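Local coordinates for protein glutathione S-transferase (Sulfitobacter, PDB 4GF0) that binds glutathione and, as a glutathione S-transferase homologue, probably catalyses its conjugation to electrophilic substrates, at residues A141-Y153 with Y183-R196. Residues are numbered along the deposited sequence; the frame is centred on the assembly and turned at random.
Sequences ADFVESDILRGPY and YPKITTFMQQMTAR
E145 meets the first turn of helix 184-194 with its carboxylate, a worked example of an acidic side chain holding the amino end of a helix. Its CB and then CG lie against Y183 CD1, and CD comes close to K185 N and CB. CG stands anti to the backbone N (chi1 180°), and the bend at chi2 then turns the carboxylate across the helix start. There the two oxygens divide the work, each using its syn lone pair: E145 OE2 accepts from K185 N at 2.9 Å, nearly straight at 164°, and E145 OE1 from I186 N at 3.0 Å. A glutamine in place of E145 carries no charge and has a nitrogen where one oxygen stood, so it would probably leave K185 N or I186 N without its acceptor and weaken any favourable interaction with the helix start. K185 returns the grip, its NZ donating to L149 O at 2.6 Å. Beside this polar centre, A141 CB sits over one face of the Y183 ring in a CH-pi contact, and L149 CD1 packs on F189 CB at 3.7 Å. Farther along, R196 NH1 donates to Y153 OH in the guanidinium plane, while R196 NE forms a salt bridge with E23. In the all-helical C-terminal domain, segment 141-148, on helix 123-148, and helix 184-194 cross at 85°, with helix 89-111 against V144 and helix 162-170 against F189 and M193.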
ATOM      1  N   ALA A 141     -15.125  -7.541  -1.556  1.00 17.85           N
ATOM      2  CA  ALA A 141     -15.874  -7.267  -2.781  1.00 19.23           C
ATOM      3  C   ALA A 141     -17.124  -6.435  -2.482  1.00 18.56           C
ATOM      4  O   ALA A 141     -17.483  -5.538  -3.259  1.00 20.82           O
ATOM      5  CB  ALA A 141     -16.233  -8.550  -3.494  1.00 22.37           C
ATOM      6  N   ASP A 142     -17.762  -6.716  -1.347  1.00 19.48           N
ATOM      7  CA  ASP A 142     -18.916  -5.938  -0.885  1.00 22.57           C
ATOM      8  C   ASP A 142     -18.564  -4.459  -0.766  1.00 20.35           C
ATOM      9  O   ASP A 142     -19.302  -3.582  -1.230  1.00 19.96           O
ATOM     10  CB  ASP A 142     -19.391  -6.432   0.485  1.00 24.69           C
ATOM     11  CG  ASP A 142     -20.147  -7.736   0.418  1.00 31.27           C
ATOM     12  OD1 ASP A 142     -20.470  -8.199  -0.694  1.00 29.28           O
ATOM     13  OD2 ASP A 142     -20.438  -8.290   1.502  1.00 31.07           O
ATOM     14  N   PHE A 143     -17.432  -4.189  -0.128  1.00 19.58           N
ATOM     15  CA  PHE A 143     -16.948  -2.823   0.029  1.00 19.31           C
ATOM     16  C   PHE A 143     -16.555  -2.163  -1.287  1.00 20.21           C
ATOM     17  O   PHE A 143     -16.812  -0.971  -1.489  1.00 20.72           O
ATOM     18  CB  PHE A 143     -15.766  -2.784   0.993  1.00 17.99           C
ATOM     19  CG  PHE A 143     -15.300  -1.396   1.306  1.00 21.21           C
ATOM     20  CD1 PHE A 143     -15.962  -0.634   2.254  1.00 31.92           C
ATOM     21  CD2 PHE A 143     -14.214  -0.851   0.652  1.00 26.09           C
ATOM     22  CE1 PHE A 143     -15.542   0.653   2.550  1.00 32.56           C
ATOM     23  CE2 PHE A 143     -13.793   0.437   0.936  1.00 30.71           C
ATOM     24  CZ  PHE A 143     -14.457   1.187   1.891  1.00 30.69           C
ATOM     25  N   VAL A 144     -15.902  -2.912  -2.170  1.00 16.45           N
ATOM     26  CA  VAL A 144     -15.583  -2.396  -3.491  1.00 17.77           C
ATOM     27  C   VAL A 144     -16.861  -1.949  -4.192  1.00 20.19           C
ATOM     28  O   VAL A 144     -16.931  -0.841  -4.726  1.00 21.39           O
ATOM     29  CB  VAL A 144     -14.877  -3.462  -4.361  1.00 18.78           C
ATOM     30  CG1 VAL A 144     -14.865  -3.038  -5.830  1.00 18.78           C
ATOM     31  CG2 VAL A 144     -13.458  -3.685  -3.864  1.00 16.58           C
ATOM     32  N   GLU A 145     -17.864  -2.820  -4.170  1.00 19.20           N
ATOM     33  CA  GLU A 145     -19.122  -2.587  -4.866  1.00 22.39           C
ATOM     34  C   GLU A 145     -19.862  -1.373  -4.299  1.00 24.30           C
ATOM     35  O   GLU A 145     -20.436  -0.587  -5.042  1.00 29.94           O
ATOM     36  CB  GLU A 145     -19.995  -3.852  -4.797  1.00 22.09           C
ATOM     37  CG  GLU A 145     -21.354  -3.754  -5.477  1.00 23.28           C
ATOM     38  CD  GLU A 145     -21.266  -3.861  -6.991  1.00 25.55           C
ATOM     39  OE1 GLU A 145     -20.178  -4.191  -7.520  1.00 24.10           O
ATOM     40  OE2 GLU A 145     -22.292  -3.621  -7.659  1.00 23.41           O
ATOM     41  N   SER A 146     -19.813  -1.199  -2.986  1.00 21.39           N
ATOM     42  CA  SER A 146     -20.616  -0.167  -2.339  1.00 27.62           C
ATOM     43  C   SER A 146     -19.869   1.151  -2.151  1.00 30.21           C
ATOM     44  O   SER A 146     -20.488   2.212  -2.092  1.00 33.12           O
ATOM     45  CB  SER A 146     -21.105  -0.663  -0.982  1.00 29.43           C
ATOM     46  OG  SER A 146     -20.015  -0.764  -0.086  1.00 30.13           O
ATOM     47  N   ASP A 147     -18.544   1.094  -2.054  1.00 26.17           N
ATOM     48  CA  ASP A 147     -17.790   2.257  -1.578  1.00 22.16           C
ATOM     49  C   ASP A 147     -16.556   2.650  -2.380  1.00 26.40           C
ATOM     50  O   ASP A 147     -15.936   3.674  -2.100  1.00 31.59           O
ATOM     51  CB  ASP A 147     -17.399   2.054  -0.116  1.00 26.03           C
ATOM     52  CG  ASP A 147     -18.550   2.306   0.830  1.00 36.58           C
ATOM     53  OD1 ASP A 147     -18.537   3.345   1.518  1.00 44.17           O
ATOM     54  OD2 ASP A 147     -19.468   1.467   0.879  1.00 36.35           O
ATOM     55  N   ILE A 148     -16.193   1.852  -3.372  1.00 24.76           N
ATOM     56  CA  ILE A 148     -15.026   2.190  -4.183  1.00 19.71           C
ATOM     57  C   ILE A 148     -15.393   2.438  -5.634  1.00 24.74           C
ATOM     58  O   ILE A 148     -15.022   3.463  -6.206  1.00 22.82           O
ATOM     59  CB  ILE A 148     -13.947   1.095  -4.111  1.00 22.47           C
ATOM     60  CG1 ILE A 148     -13.339   1.061  -2.709  1.00 29.36           C
ATOM     61  CG2 ILE A 148     -12.868   1.328  -5.176  1.00 24.71           C
ATOM     62  CD1 ILE A 148     -12.195   0.079  -2.566  1.00 27.47           C
ATOM     63  N   LEU A 149     -16.131   1.503  -6.225  1.00 19.14           N
ATOM     64  CA  LEU A 149     -16.428   1.565  -7.650  1.00 17.69           C
ATOM     65  C   LEU A 149     -17.601   2.496  -7.942  1.00 23.33           C
ATOM     66  O   LEU A 149     -18.760   2.140  -7.708  1.00 26.03           O
ATOM     67  CB  LEU A 149     -16.773   0.173  -8.179  1.00 25.81           C
ATOM     68  CG  LEU A 149     -15.795  -0.593  -9.053  1.00 31.68           C
ATOM     69  CD1 LEU A 149     -16.479  -1.866  -9.531  1.00 21.11           C
ATOM     70  CD2 LEU A 149     -15.315   0.251 -10.239  1.00 23.98           C
ATOM     71  N   ARG A 150     -17.310   3.685  -8.453  1.00 23.40           N
ATOM     72  CA  ARG A 150     -18.379   4.594  -8.852  1.00 25.35           C
ATOM     73  C   ARG A 150     -19.080   4.087 -10.116  1.00 25.54           C
ATOM     74  O   ARG A 150     -20.306   4.143 -10.218  1.00 22.92           O
ATOM     75  CB  ARG A 150     -17.850   6.016  -9.045  1.00 26.95           C
ATOM     76  CG  ARG A 150     -18.947   7.029  -9.310  1.00 38.13           C
ATOM     77  CD  ARG A 150     -18.455   8.467  -9.162  1.00 45.50           C
ATOM     78  NE  ARG A 150     -19.231   9.372 -10.009  1.00 57.02           N
ATOM     79  CZ  ARG A 150     -20.465   9.787  -9.734  1.00 62.28           C
ATOM     80  NH1 ARG A 150     -21.075   9.383  -8.626  1.00 64.06           N
ATOM     81  NH2 ARG A 150     -21.091  10.603 -10.573  1.00 63.83           N
ATOM     82  N   GLY A 151     -18.302   3.573 -11.066  1.00 25.18           N
ATOM     83  CA  GLY A 151     -18.860   2.961 -12.262  1.00 20.74           C
ATOM     84  C   GLY A 151     -18.854   3.896 -13.456  1.00 22.95           C
ATOM     85  O   GLY A 151     -19.274   5.044 -13.337  1.00 25.81           O
ATOM     86  N   PRO A 152     -18.393   3.411 -14.621  1.00 20.88           N
ATOM     87  CA  PRO A 152     -17.896   2.047 -14.850  1.00 19.81           C
ATOM     88  C   PRO A 152     -16.538   1.778 -14.217  1.00 17.87           C
ATOM     89  O   PRO A 152     -16.246   0.620 -13.902  1.00 17.12           O
ATOM     90  CB  PRO A 152     -17.776   1.961 -16.378  1.00 25.20           C
ATOM     91  CG  PRO A 152     -17.637   3.387 -16.827  1.00 23.81           C
ATOM     92  CD  PRO A 152     -18.504   4.171 -15.879  1.00 26.60           C
ATOM     93  N   TYR A 153     -15.740   2.827 -14.016  1.00 17.20           N
ATOM     94  CA  TYR A 153     -14.409   2.681 -13.424  1.00 15.57           C
ATOM     95  C   TYR A 153     -14.433   3.195 -12.001  1.00 15.49           C
ATOM     96  O   TYR A 153     -15.459   3.687 -11.546  1.00 16.77           O
ATOM     97  CB  TYR A 153     -13.371   3.455 -14.243  1.00 16.16           C
ATOM     98  CG  TYR A 153     -13.225   2.923 -15.646  1.00 15.36           C
ATOM     99  CD1 TYR A 153     -12.704   1.657 -15.882  1.00 18.07           C
ATOM    100  CD2 TYR A 153     -13.632   3.675 -16.737  1.00 16.55           C
ATOM    101  CE1 TYR A 153     -12.585   1.161 -17.182  1.00 16.62           C
ATOM    102  CE2 TYR A 153     -13.515   3.188 -18.031  1.00 19.35           C
ATOM    103  CZ  TYR A 153     -12.984   1.938 -18.247  1.00 18.16           C
ATOM    104  OH  TYR A 153     -12.880   1.466 -19.541  1.00 16.40           O
ATOM    105  N   TYR A 183     -21.838  -9.211  -8.164  1.00 26.45           N
ATOM    106  CA  TYR A 183     -21.564  -7.785  -7.997  1.00 18.64           C
ATOM    107  C   TYR A 183     -21.691  -7.073  -9.330  1.00 20.05           C
ATOM    108  O   TYR A 183     -20.763  -7.125 -10.139  1.00 21.33           O
ATOM    109  CB  TYR A 183     -20.142  -7.603  -7.461  1.00 23.17           C
ATOM    110  CG  TYR A 183     -19.907  -8.340  -6.166  1.00 17.34           C
ATOM    111  CD1 TYR A 183     -20.172  -7.734  -4.950  1.00 24.42           C
ATOM    112  CD2 TYR A 183     -19.432  -9.639  -6.156  1.00 16.49           C
ATOM    113  CE1 TYR A 183     -19.963  -8.404  -3.759  1.00 20.51           C
ATOM    114  CE2 TYR A 183     -19.225 -10.316  -4.972  1.00 20.35           C
ATOM    115  CZ  TYR A 183     -19.492  -9.688  -3.776  1.00 20.57           C
ATOM    116  OH  TYR A 183     -19.285 -10.355  -2.591  1.00 22.70           O
ATOM    117  N   PRO A 184     -22.841  -6.420  -9.570  1.00 25.02           N
ATOM    118  CA  PRO A 184     -23.100  -5.848 -10.899  1.00 26.92           C
ATOM    119  C   PRO A 184     -22.071  -4.808 -11.342  1.00 23.46           C
ATOM    120  O   PRO A 184     -21.638  -4.860 -12.495  1.00 23.73           O
ATOM    121  CB  PRO A 184     -24.506  -5.228 -10.770  1.00 32.11           C
ATOM    122  CG  PRO A 184     -24.848  -5.262  -9.310  1.00 34.05           C
ATOM    123  CD  PRO A 184     -24.026  -6.354  -8.693  1.00 29.71           C
ATOM    124  N   LYS A 185     -21.667  -3.897 -10.456  1.00 19.61           N
ATOM    125  CA  LYS A 185     -20.691  -2.882 -10.845  1.00 20.33           C
ATOM    126  C   LYS A 185     -19.306  -3.472 -11.097  1.00 20.00           C
ATOM    127  O   LYS A 185     -18.619  -3.066 -12.038  1.00 17.81           O
ATOM    128  CB  LYS A 185     -20.646  -1.731  -9.837  1.00 24.00           C
ATOM    129  CG  LYS A 185     -21.874  -0.825  -9.914  1.00 29.41           C
ATOM    130  CD  LYS A 185     -21.639   0.490  -9.193  1.00 34.33           C
ATOM    131  CE  LYS A 185     -21.535   0.256  -7.710  1.00 41.23           C
ATOM    132  NZ  LYS A 185     -21.138   1.481  -6.963  1.00 46.71           N
ATOM    133  N   ILE A 186     -18.905  -4.436 -10.274  1.00 18.19           N
ATOM    134  CA  ILE A 186     -17.642  -5.130 -10.502  1.00 18.21           C
ATOM    135  C   ILE A 186     -17.701  -5.856 -11.841  1.00 17.57           C
ATOM    136  O   ILE A 186     -16.738  -5.847 -12.600  1.00 19.32           O
ATOM    137  CB  ILE A 186     -17.311  -6.130  -9.365  1.00 19.17           C
ATOM    138  CG1 ILE A 186     -16.987  -5.371  -8.075  1.00 21.45           C
ATOM    139  CG2 ILE A 186     -16.129  -7.017  -9.750  1.00 18.89           C
ATOM    140  CD1 ILE A 186     -16.606  -6.278  -6.903  1.00 19.41           C
ATOM    141  N   THR A 187     -18.850  -6.454 -12.142  1.00 18.16           N
ATOM    142  CA  THR A 187     -19.016  -7.183 -13.395  1.00 18.57           C
ATOM    143  C   THR A 187     -18.862  -6.251 -14.594  1.00 18.79           C
ATOM    144  O   THR A 187     -18.119  -6.556 -15.532  1.00 17.90           O
ATOM    145  CB  THR A 187     -20.369  -7.896 -13.457  1.00 22.75           C
ATOM    146  OG1 THR A 187     -20.405  -8.901 -12.437  1.00 20.88           O
ATOM    147  CG2 THR A 187     -20.566  -8.561 -14.815  1.00 25.36           C
ATOM    148  N   THR A 188     -19.540  -5.108 -14.548  1.00 18.29           N
ATOM    149  CA  THR A 188     -19.428  -4.133 -15.633  1.00 20.26           C
ATOM    150  C   THR A 188     -17.999  -3.628 -15.742  1.00 21.03           C
ATOM    151  O   THR A 188     -17.474  -3.469 -16.842  1.00 17.41           O
ATOM    152  CB  THR A 188     -20.386  -2.949 -15.436  1.00 23.12           C
ATOM    153  OG1 THR A 188     -21.739  -3.424 -15.492  1.00 26.41           O
ATOM    154  CG2 THR A 188     -20.171  -1.913 -16.528  1.00 25.46           C
ATOM    155  N   PHE A 189     -17.373  -3.391 -14.593  1.00 17.15           N
ATOM    156  CA  PHE A 189     -15.981  -2.937 -14.538  1.00 16.53           C
ATOM    157  C   PHE A 189     -15.040  -3.934 -15.219  1.00 17.46           C
ATOM    158  O   PHE A 189     -14.190  -3.554 -16.029  1.00 15.95           O
ATOM    159  CB  PHE A 189     -15.575  -2.694 -13.071  1.00 16.36           C
ATOM    160  CG  PHE A 189     -14.095  -2.540 -12.865  1.00 15.78           C
ATOM    161  CD1 PHE A 189     -13.448  -1.356 -13.217  1.00 15.55           C
ATOM    162  CD2 PHE A 189     -13.345  -3.574 -12.312  1.00 15.86           C
ATOM    163  CE1 PHE A 189     -12.065  -1.208 -13.036  1.00 15.08           C
ATOM    164  CE2 PHE A 189     -11.960  -3.425 -12.120  1.00 16.90           C
ATOM    165  CZ  PHE A 189     -11.325  -2.245 -12.484  1.00 16.75           C
ATOM    166  N   MET A 190     -15.188  -5.213 -14.895  1.00 16.92           N
ATOM    167  CA  MET A 190     -14.333  -6.237 -15.485  1.00 17.37           C
ATOM    168  C   MET A 190     -14.560  -6.319 -16.987  1.00 18.88           C
ATOM    169  O   MET A 190     -13.629  -6.551 -17.735  1.00 17.79           O
ATOM    170  CB  MET A 190     -14.593  -7.609 -14.848  1.00 19.04           C
ATOM    171  CG  MET A 190     -14.307  -7.667 -13.349  1.00 21.34           C
ATOM    172  SD  MET A 190     -12.582  -7.332 -12.945  1.00 28.63           S
ATOM    173  CE  MET A 190     -11.821  -8.922 -13.319  1.00 38.07           C
ATOM    174  N   GLN A 191     -15.793  -6.134 -17.430  1.00 18.73           N
ATOM    175  CA  GLN A 191     -16.059  -6.155 -18.873  1.00 19.23           C
ATOM    176  C   GLN A 191     -15.421  -4.987 -19.612  1.00 19.23           C
ATOM    177  O   GLN A 191     -14.949  -5.148 -20.741  1.00 25.78           O
ATOM    178  CB  GLN A 191     -17.552  -6.181 -19.141  1.00 21.53           C
ATOM    179  CG  GLN A 191     -18.188  -7.480 -18.698  1.00 24.18           C
ATOM    180  CD  GLN A 191     -19.681  -7.383 -18.656  1.00 31.76           C
ATOM    181  OE1 GLN A 191     -20.245  -6.294 -18.766  1.00 34.59           O
ATOM    182  NE2 GLN A 191     -20.339  -8.522 -18.493  1.00 32.09           N
ATOM    183  N   GLN A 192     -15.423  -3.809 -18.995  1.00 16.98           N
ATOM    184  CA  GLN A 192     -14.778  -2.654 -19.613  1.00 16.82           C
ATOM    185  C   GLN A 192     -13.274  -2.863 -19.660  1.00 17.43           C
ATOM    186  O   GLN A 192     -12.636  -2.583 -20.669  1.00 17.71           O
ATOM    187  CB  GLN A 192     -15.103  -1.357 -18.860  1.00 16.76           C
ATOM    188  CG  GLN A 192     -16.579  -0.969 -18.897  1.00 27.49           C
ATOM    189  CD  GLN A 192     -17.074  -0.728 -20.309  1.00 39.15           C
ATOM    190  OE1 GLN A 192     -16.335  -0.226 -21.167  1.00 40.37           O
ATOM    191  NE2 GLN A 192     -18.327  -1.090 -20.563  1.00 47.00           N
ATOM    192  N   MET A 193     -12.712  -3.355 -18.559  1.00 15.84           N
ATOM    193  CA  MET A 193     -11.269  -3.570 -18.469  1.00 15.39           C
ATOM    194  C   MET A 193     -10.791  -4.596 -19.497  1.00 15.67           C
ATOM    195  O   MET A 193      -9.786  -4.386 -20.185  1.00 15.81           O
ATOM    196  CB  MET A 193     -10.880  -4.011 -17.054  1.00 15.06           C
ATOM    197  CG  MET A 193     -11.012  -2.906 -15.993  1.00 14.85           C
ATOM    198  SD  MET A 193      -9.917  -1.499 -16.323  1.00 15.26           S
ATOM    199  CE  MET A 193      -8.295  -2.219 -16.060  1.00 14.11           C
ATOM    200  N   THR A 194     -11.522  -5.700 -19.589  0.53 25.03           N
ATOM    201  CA  THR A 194     -11.193  -6.790 -20.505  0.53 11.33           C
ATOM    202  C   THR A 194     -11.137  -6.305 -21.960  0.53 16.17           C
ATOM    203  O   THR A 194     -10.365  -6.822 -22.771  0.53 16.64           O
ATOM    204  CB  THR A 194     -12.201  -7.958 -20.348  0.53 19.12           C
ATOM    205  OG1 THR A 194     -12.060  -8.531 -19.040  0.53 21.02           O
ATOM    206  CG2 THR A 194     -11.974  -9.034 -21.394  0.53 15.95           C
ATOM    207  N   ALA A 195     -11.927  -5.278 -22.265  1.00 15.42           N
ATOM    208  CA  ALA A 195     -12.036  -4.746 -23.622  1.00 15.36           C
ATOM    209  C   ALA A 195     -10.974  -3.699 -23.942  1.00 16.00           C
ATOM    210  O   ALA A 195     -10.852  -3.275 -25.091  1.00 14.93           O
ATOM    211  CB  ALA A 195     -13.424  -4.163 -23.842  1.00 17.32           C
ATOM    212  N   ARG A 196     -10.208  -3.275 -22.937  1.00 14.51           N
ATOM    213  CA  ARG A 196      -9.207  -2.224 -23.142  1.00 15.13           C
ATOM    214  C   ARG A 196      -7.958  -2.754 -23.832  1.00 13.06           C
ATOM    215  O   ARG A 196      -7.567  -3.914 -23.650  1.00 13.59           O
ATOM    216  CB  ARG A 196      -8.814  -1.557 -21.811  1.00 15.27           C
ATOM    217  CG  ARG A 196      -9.910  -0.674 -21.203  1.00 18.60           C
ATOM    218  CD  ARG A 196      -9.411   0.059 -19.953  1.00 16.41           C
ATOM    219  NE  ARG A 196      -8.557   1.213 -20.263  1.00 15.86           N
ATOM    220  CZ  ARG A 196      -8.998   2.456 -20.449  1.00 19.04           C
ATOM    221  NH1 ARG A 196     -10.296   2.728 -20.377  1.00 15.63           N
ATOM    222  NH2 ARG A 196      -8.137   3.438 -20.721  1.00 13.71           N
TER
HETATM  223  O   HOH W   1     -18.655  -0.559 -12.836  1.00 22.40           O